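Local coordinates for ABC transporter substrate-binding protein (Rhizobium radiobacter, PDB 6TFS) that binds the open-chain sugar-glutamate conjugate deoxyfructosyl glutamate and probably hands it to a membrane ABC transporter for uptake, at residues Met334-Leu339 against Leu360-Val365; Ala368-Met373 against Val382-Ala387. One frame throughout, in Å; residues are numbered along the deposited sequence.

Contact 1: Met334-Leu339 against Leu360-Val365. With N7T ((2~{S})-2-[[(3~{S},4~{R},5~{R})-3,4,5,6-tetrakis(oxidanyl)-2-oxidanylidene-hexyl]amino]pentanedioic acid), chain C.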
loop_
_atom_site.group_PDB
_atom_site.type_symbol
_atom_site.label_atom_id
_atom_site.label_comp_id
_atom_site.label_asym_id
_atom_site.label_seq_id
_atom_site.Cartn_x
_atom_site.Cartn_y
_atom_site.Cartn_z
HETATM N N MSE A 334 13.050 12.982 14.136
HETATM C CA MSE A 334 12.431 12.180 13.088
HETATM C C MSE A 334 11.733 13.069 12.049
HETATM O O MSE A 334 10.943 13.947 12.408
HETATM C CB MSE A 334 11.451 11.166 13.729
HETATM C CG MSE A 334 10.722 10.264 12.739
HETATM SE SE MSE A 334 9.627 8.865 13.660
HETATM C CE MSE A 334 7.917 9.831 13.672
ATOM N N VAL A 335 12.023 12.819 10.765
ATOM C CA VAL A 335 11.348 13.477 9.639
ATOM C C VAL A 335 9.972 12.781 9.582
ATOM O O VAL A 335 9.903 11.559 9.423
ATOM C CB VAL A 335 12.135 13.371 8.294
ATOM C CG1 VAL A 335 11.476 14.230 7.209
ATOM C CG2 VAL A 335 13.610 13.763 8.483
ATOM N N ALA A 336 8.904 13.541 9.850
ATOM C CA ALA A 336 7.555 12.992 9.974
ATOM C C ALA A 336 6.588 13.469 8.904
ATOM O O ALA A 336 6.470 14.666 8.652
ATOM C CB ALA A 336 6.999 13.309 11.358
ATOM N N SER A 337 5.857 12.528 8.319
ATOM C CA SER A 337 4.847 12.837 7.314
ATOM C C SER A 337 3.701 13.702 7.879
ATOM O O SER A 337 3.266 13.502 9.018
ATOM C CB SER A 337 4.258 11.548 6.751
ATOM O OG SER A 337 3.113 11.856 5.977
ATOM N N GLN A 338 3.187 14.616 7.036
ATOM C CA GLN A 338 2.039 15.467 7.364
ATOM C C GLN A 338 0.690 14.861 6.907
ATOM O O GLN A 338 -0.344 15.526 7.020
ATOM C CB GLN A 338 2.224 16.910 6.878
ATOM C CG GLN A 338 3.205 17.689 7.751
ATOM C CD GLN A 338 3.379 19.119 7.285
ATOM O OE1 GLN A 338 3.538 19.404 6.098
ATOM N NE2 GLN A 338 3.344 20.055 8.219
ATOM N N LEU A 339 0.691 13.587 6.436
ATOM C CA LEU A 339 -0.547 12.823 6.215
ATOM C C LEU A 339 -1.162 12.836 7.654
ATOM O O LEU A 339 -0.425 12.519 8.598
ATOM C CB LEU A 339 -0.244 11.368 5.767
ATOM C CG LEU A 339 -1.465 10.449 5.591
ATOM C CD1 LEU A 339 -2.352 10.927 4.450
ATOM C CD2 LEU A 339 -1.052 8.987 5.412
ATOM N N LEU A 360 11.628 12.776 21.536
ATOM C CA LEU A 360 11.416 12.658 20.102
ATOM C C LEU A 360 10.979 14.000 19.504
ATOM O O LEU A 360 9.906 14.512 19.828
ATOM C CB LEU A 360 10.418 11.527 19.772
ATOM C CG LEU A 360 10.056 11.311 18.288
ATOM C CD1 LEU A 360 11.279 10.859 17.461
ATOM C CD2 LEU A 360 8.905 10.312 18.149
ATOM N N ASN A 361 11.831 14.573 18.655
ATOM C CA ASN A 361 11.533 15.808 17.934
ATOM C C ASN A 361 10.995 15.440 16.563
ATOM O O ASN A 361 11.487 14.499 15.922
ATOM C CB ASN A 361 12.750 16.732 17.849
ATOM C CG ASN A 361 13.172 17.306 19.198
ATOM O OD1 ASN A 361 12.376 17.473 20.135
ATOM N ND2 ASN A 361 14.440 17.636 19.320
ATOM N N LEU A 362 9.931 16.120 16.151
ATOM C CA LEU A 362 9.288 15.839 14.875
ATOM C C LEU A 362 9.482 16.986 13.893
ATOM O O LEU A 362 9.146 18.130 14.205
ATOM C CB LEU A 362 7.781 15.497 15.066
ATOM C CG LEU A 362 7.452 14.375 16.093
ATOM C CD1 LEU A 362 5.962 14.375 16.466
ATOM C CD2 LEU A 362 7.888 12.995 15.574
ATOM N N GLN A 363 10.062 16.662 12.721
ATOM C CA GLN A 363 10.311 17.588 11.616
ATOM C C GLN A 363 9.179 17.323 10.591
ATOM O O GLN A 363 9.268 16.355 9.835
ATOM C CB GLN A 363 11.710 17.304 11.031
ATOM C CG GLN A 363 12.174 18.250 9.931
ATOM C CD GLN A 363 13.426 17.762 9.232
ATOM O OE1 GLN A 363 14.305 17.130 9.833
ATOM N NE2 GLN A 363 13.544 18.053 7.944
ATOM N N PRO A 364 8.064 18.099 10.616
ATOM C CA PRO A 364 6.948 17.810 9.687
ATOM C C PRO A 364 7.227 18.168 8.228
ATOM O O PRO A 364 7.758 19.231 7.937
ATOM C CB PRO A 364 5.764 18.616 10.268
ATOM C CG PRO A 364 6.276 19.251 11.553
ATOM C CD PRO A 364 7.757 19.286 11.454
ATOM N N VAL A 365 6.890 17.251 7.318
ATOM C CA VAL A 365 7.091 17.411 5.869
ATOM C C VAL A 365 5.853 16.850 5.149
ATOM O O VAL A 365 5.346 15.787 5.535
ATOM C CB VAL A 365 8.398 16.670 5.376
ATOM C CG1 VAL A 365 8.565 16.759 3.851
ATOM C CG2 VAL A 365 9.653 17.198 6.084
HETATM O OAN N7T C . -2.533 6.477 11.387
HETATM C CAM N7T C . -1.586 6.125 10.412
HETATM C CAL N7T C . -2.301 6.053 9.080
HETATM O OAT N7T C . -2.648 7.351 8.642
HETATM C CAK N7T C . -1.457 5.314 8.029
HETATM O OAS N7T C . -1.357 3.938 8.355
HETATM C CAJ N7T C . -2.027 5.457 6.624
HETATM O OAR N7T C . -3.313 4.922 6.506
HETATM C CAI N7T C . -1.250 4.719 5.547
HETATM O OAQ N7T C . -0.780 3.580 5.718
HETATM C CAH N7T C . -1.163 5.423 4.179
HETATM N N N7T C . -0.805 4.503 3.116
HETATM C CA N7T C . 0.613 4.567 2.807
HETATM C C N7T C . 1.085 5.949 2.419
HETATM O O N7T C . 0.441 6.646 1.619
HETATM C CB N7T C . 0.916 3.539 1.726
HETATM C CG N7T C . 2.444 3.349 1.500
HETATM C CD N7T C . 2.819 2.221 0.584
HETATM O OE1 N7T C . 4.034 1.977 0.416
HETATM O OE2 N7T C . 1.963 1.517 -0.007
HETATM O OXT N7T C . 2.149 6.388 2.918
HETATM O O HOH W 1 6.073 21.012 6.441
#

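Contact 2: Ala368-Met373 against Val382-Ala387. With N7T ((2~{S})-2-[[(3~{S},4~{R},5~{R})-3,4,5,6-tetrakis(oxidanyl)-2-oxidanylidene-hexyl]amino]pentanedioic acid), chain C.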
loop_
_atom_site.group_PDB
_atom_site.type_symbol
_atom_site.label_atom_id
_atom_site.label_comp_id
_atom_site.label_asym_id
_atom_site.label_seq_id
_atom_site.Cartn_x
_atom_site.Cartn_y
_atom_site.Cartn_z
ATOM N N ALA A 368 4.114 13.263 0.215
ATOM C CA ALA A 368 4.828 12.860 -1.005
ATOM C C ALA A 368 6.314 13.234 -0.981
ATOM O O ALA A 368 7.140 12.406 -1.368
ATOM C CB ALA A 368 4.143 13.425 -2.247
ATOM N N ALA A 369 6.658 14.451 -0.506
ATOM C CA ALA A 369 8.056 14.892 -0.369
ATOM C C ALA A 369 8.746 14.023 0.704
ATOM O O ALA A 369 9.871 13.568 0.496
ATOM C CB ALA A 369 8.123 16.372 0.006
ATOM N N TRP A 370 8.028 13.738 1.815
ATOM C CA TRP A 370 8.508 12.865 2.891
ATOM C C TRP A 370 8.837 11.454 2.347
ATOM O O TRP A 370 9.878 10.888 2.716
ATOM C CB TRP A 370 7.472 12.808 4.021
ATOM C CG TRP A 370 7.726 11.751 5.049
ATOM C CD1 TRP A 370 8.533 11.854 6.147
ATOM C CD2 TRP A 370 7.120 10.450 5.110
ATOM N NE1 TRP A 370 8.460 10.703 6.895
ATOM C CE2 TRP A 370 7.602 9.820 6.281
ATOM C CE3 TRP A 370 6.177 9.767 4.307
ATOM C CZ2 TRP A 370 7.198 8.532 6.661
ATOM C CZ3 TRP A 370 5.757 8.496 4.700
ATOM C CH2 TRP A 370 6.259 7.896 5.869
ATOM N N HIS A 371 7.982 10.919 1.430
ATOM C CA HIS A 371 8.209 9.613 0.794
ATOM C C HIS A 371 9.586 9.556 0.083
ATOM O O HIS A 371 10.267 8.533 0.158
ATOM C CB HIS A 371 7.062 9.241 -0.179
ATOM C CG HIS A 371 5.991 8.409 0.455
ATOM N ND1 HIS A 371 6.107 7.042 0.539
ATOM C CD2 HIS A 371 4.823 8.787 1.031
ATOM C CE1 HIS A 371 5.004 6.625 1.139
ATOM N NE2 HIS A 371 4.208 7.640 1.461
ATOM N N GLN A 372 9.997 10.639 -0.575
ATOM C CA GLN A 372 11.281 10.655 -1.268
ATOM C C GLN A 372 12.467 10.902 -0.316
ATOM O O GLN A 372 13.544 10.352 -0.556
ATOM C CB GLN A 372 11.262 11.618 -2.470
ATOM C CG GLN A 372 10.333 11.168 -3.622
ATOM C CD GLN A 372 10.231 9.666 -3.822
ATOM O OE1 GLN A 372 9.227 9.044 -3.450
ATOM N NE2 GLN A 372 11.257 9.040 -4.383
HETATM N N MSE A 373 12.269 11.681 0.764
HETATM C CA MSE A 373 13.315 11.926 1.789
HETATM C C MSE A 373 13.725 10.666 2.545
HETATM O O MSE A 373 14.923 10.409 2.684
HETATM C CB MSE A 373 12.872 12.986 2.797
HETATM C CG MSE A 373 12.857 14.371 2.200
HETATM SE SE MSE A 373 12.205 15.709 3.444
HETATM C CE MSE A 373 13.802 15.869 4.622
ATOM N N VAL A 382 11.865 5.851 10.791
ATOM C CA VAL A 382 10.793 6.070 9.826
ATOM C C VAL A 382 9.499 5.472 10.343
ATOM O O VAL A 382 9.416 4.256 10.542
ATOM C CB VAL A 382 11.140 5.554 8.396
ATOM C CG1 VAL A 382 9.946 5.704 7.430
ATOM C CG2 VAL A 382 12.386 6.240 7.841
ATOM N N LEU A 383 8.491 6.341 10.566
ATOM C CA LEU A 383 7.158 5.914 10.945
ATOM C C LEU A 383 6.404 5.697 9.613
ATOM O O LEU A 383 5.982 6.651 8.970
ATOM C CB LEU A 383 6.464 6.945 11.857
ATOM C CG LEU A 383 5.002 6.627 12.226
ATOM C CD1 LEU A 383 4.889 5.335 12.995
ATOM C CD2 LEU A 383 4.346 7.774 12.957
ATOM N N TYR A 384 6.302 4.437 9.185
ATOM C CA TYR A 384 5.709 4.046 7.903
ATOM C C TYR A 384 4.472 3.163 8.088
ATOM O O TYR A 384 4.477 2.250 8.912
ATOM C CB TYR A 384 6.763 3.287 7.061
ATOM C CG TYR A 384 6.520 3.359 5.567
ATOM C CD1 TYR A 384 7.023 4.412 4.810
ATOM C CD2 TYR A 384 5.799 2.366 4.908
ATOM C CE1 TYR A 384 6.813 4.479 3.429
ATOM C CE2 TYR A 384 5.581 2.421 3.532
ATOM C CZ TYR A 384 6.092 3.482 2.795
ATOM O OH TYR A 384 5.890 3.565 1.437
ATOM N N GLY A 385 3.445 3.427 7.288
ATOM C CA GLY A 385 2.206 2.653 7.287
ATOM C C GLY A 385 1.982 1.988 5.948
ATOM O O GLY A 385 2.129 2.644 4.913
ATOM N N ALA A 386 1.668 0.670 5.943
ATOM C CA ALA A 386 1.429 -0.080 4.701
ATOM C C ALA A 386 0.812 -1.448 4.900
ATOM O O ALA A 386 1.025 -2.105 5.922
ATOM C CB ALA A 386 2.734 -0.241 3.897
ATOM N N ALA A 387 0.099 -1.894 3.866
ATOM C CA ALA A 387 -0.401 -3.254 3.697
ATOM C C ALA A 387 0.176 -3.705 2.347
ATOM O O ALA A 387 0.412 -2.876 1.454
ATOM C CB ALA A 387 -1.928 -3.286 3.657
HETATM O OAN N7T C . -2.533 6.477 11.387
HETATM C CAM N7T C . -1.586 6.125 10.412
HETATM C CAL N7T C . -2.301 6.053 9.080
HETATM O OAT N7T C . -2.648 7.351 8.642
HETATM C CAK N7T C . -1.457 5.314 8.029
HETATM O OAS N7T C . -1.357 3.938 8.355
HETATM C CAJ N7T C . -2.027 5.457 6.624
HETATM O OAR N7T C . -3.313 4.922 6.506
HETATM C CAI N7T C . -1.250 4.719 5.547
HETATM O OAQ N7T C . -0.780 3.580 5.718
HETATM C CAH N7T C . -1.163 5.423 4.179
HETATM N N N7T C . -0.805 4.503 3.116
HETATM C CA N7T C . 0.613 4.567 2.807
HETATM C C N7T C . 1.085 5.949 2.419
HETATM O O N7T C . 0.441 6.646 1.619
HETATM C CB N7T C . 0.916 3.539 1.726
HETATM C CG N7T C . 2.444 3.349 1.500
HETATM C CD N7T C . 2.819 2.221 0.584
HETATM O OE1 N7T C . 4.034 1.977 0.416
HETATM O OE2 N7T C . 1.963 1.517 -0.007
HETATM O OXT N7T C . 2.149 6.388 2.918
HETATM O O HOH W 2 8.696 9.061 9.935
#

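Contact 1: Met334-Leu339 against Leu360-Val365
M334-S337 and L362-V365 are the paired ends of the two parallel strands of a beta-alpha-beta unit, strand 330-337, helix 340-353 and strand 358-365. M334 and A336 point their N-H and C=O groups at the second strand: M334 N donates to N361 O (2.8 Å), Q363 N to M334 O (2.9 Å), A336 N to Q363 O and V365 N to A336 O. The first three are nearly straight. Pairing runs one residue past the strand, where Q338 N reaches V365 O at a more bent 131°.

One face carries M334, A336, L362 and P364 and turns toward helix 340-353. The selenomethionine chain of M334 runs extended, then bends at chi3 (94°), which lays CE against L362 CD2 (3.7 Å), while its CB meets L360 CD1. The other face carries V335, S337, Q363 and V365; V335 CG1 meets V365 CG2 (3.7 Å), and both valines touch M373 of helix 367-374. Past the strand end, the Q338 side chain crosses P364, NE2 lying 3.5 Å from P364 CB, and a water donates to both Q338 OE1 and P364 O. Cut back to an alanine, this position would probably leave the water without its glutamine partner and P364 CB without the amide that lies against it.

S337 OG accepts from L339 N (3.0 Å), closing an ST turn, and is also hydrogen-bonded to H367 ND1. L339, the N-cap residue of helix 340-353, sets CD2 3.8 Å from N7T CAH. Two adjacent parallel strands joined through a helix are the beta-alpha-beta crossover, a unit recurrent in the alpha/beta domains of periplasmic binding proteins; here the turn after the first strand also reaches the ligand.

Contact 2: Ala368-Met373 against Val382-Ala387
H371 and Y384 meet at the ligand, each holding one of its carboxylates. H371 NE2 donates from the ring edge to N7T OXT (2.8 Å), bent to 144°, and Y384 OH donates to N7T OE1 (2.6 Å), which lies near the plane of the phenol ring. Between the two residues, H371 CE1 comes edge-on to Y384 OH (3.2 Å), with the ring planes steeply inclined.

W370 backs both. With CG anti to the backbone N (chi1 169°), its indole reaches back to the strand: CZ2 brings its edge to L383 O (3.2 Å), CH2 touches Y384 CD1 (3.7 Å), and CZ3 lies over one face of the H371 ring, toward its rim. The indole and phenol planes are only 23° apart, yet slid so far that they barely overlap.

Farther out, R375 is hydrogen-bonded through NH1 to H371 ND1 and through NH2 to Y384 OH. Because an arginine can only donate, H371 ND1 acts as acceptor there, consistent with a proton on NE2, and the nearby positive charge would tend to strengthen H371 NE2 and Y384 OH as donors to the carboxylates.

The two contacts follow one another along the chain, strand 358-365 running on into helix 367-374, and their centres lie about 10 Å apart. W370 is the main joint: its NE1 is hydrogen-bonded to V335 O (3.0 Å), and S337 CB packs 3.5 Å from its CD2. Elsewhere M334 CE touches L383 CB at 3.7 Å. The strand pair thus packs against W370 of the aromatic cluster. Both contacts reach N7T at different places, contact 1 through L339 beside the sugar chain, contact 2 mainly at the two carboxylates, with G385 O beside the keto oxygen. H367, hydrogen-bonded to S337 OG and through NE2 to N7T, ties them further.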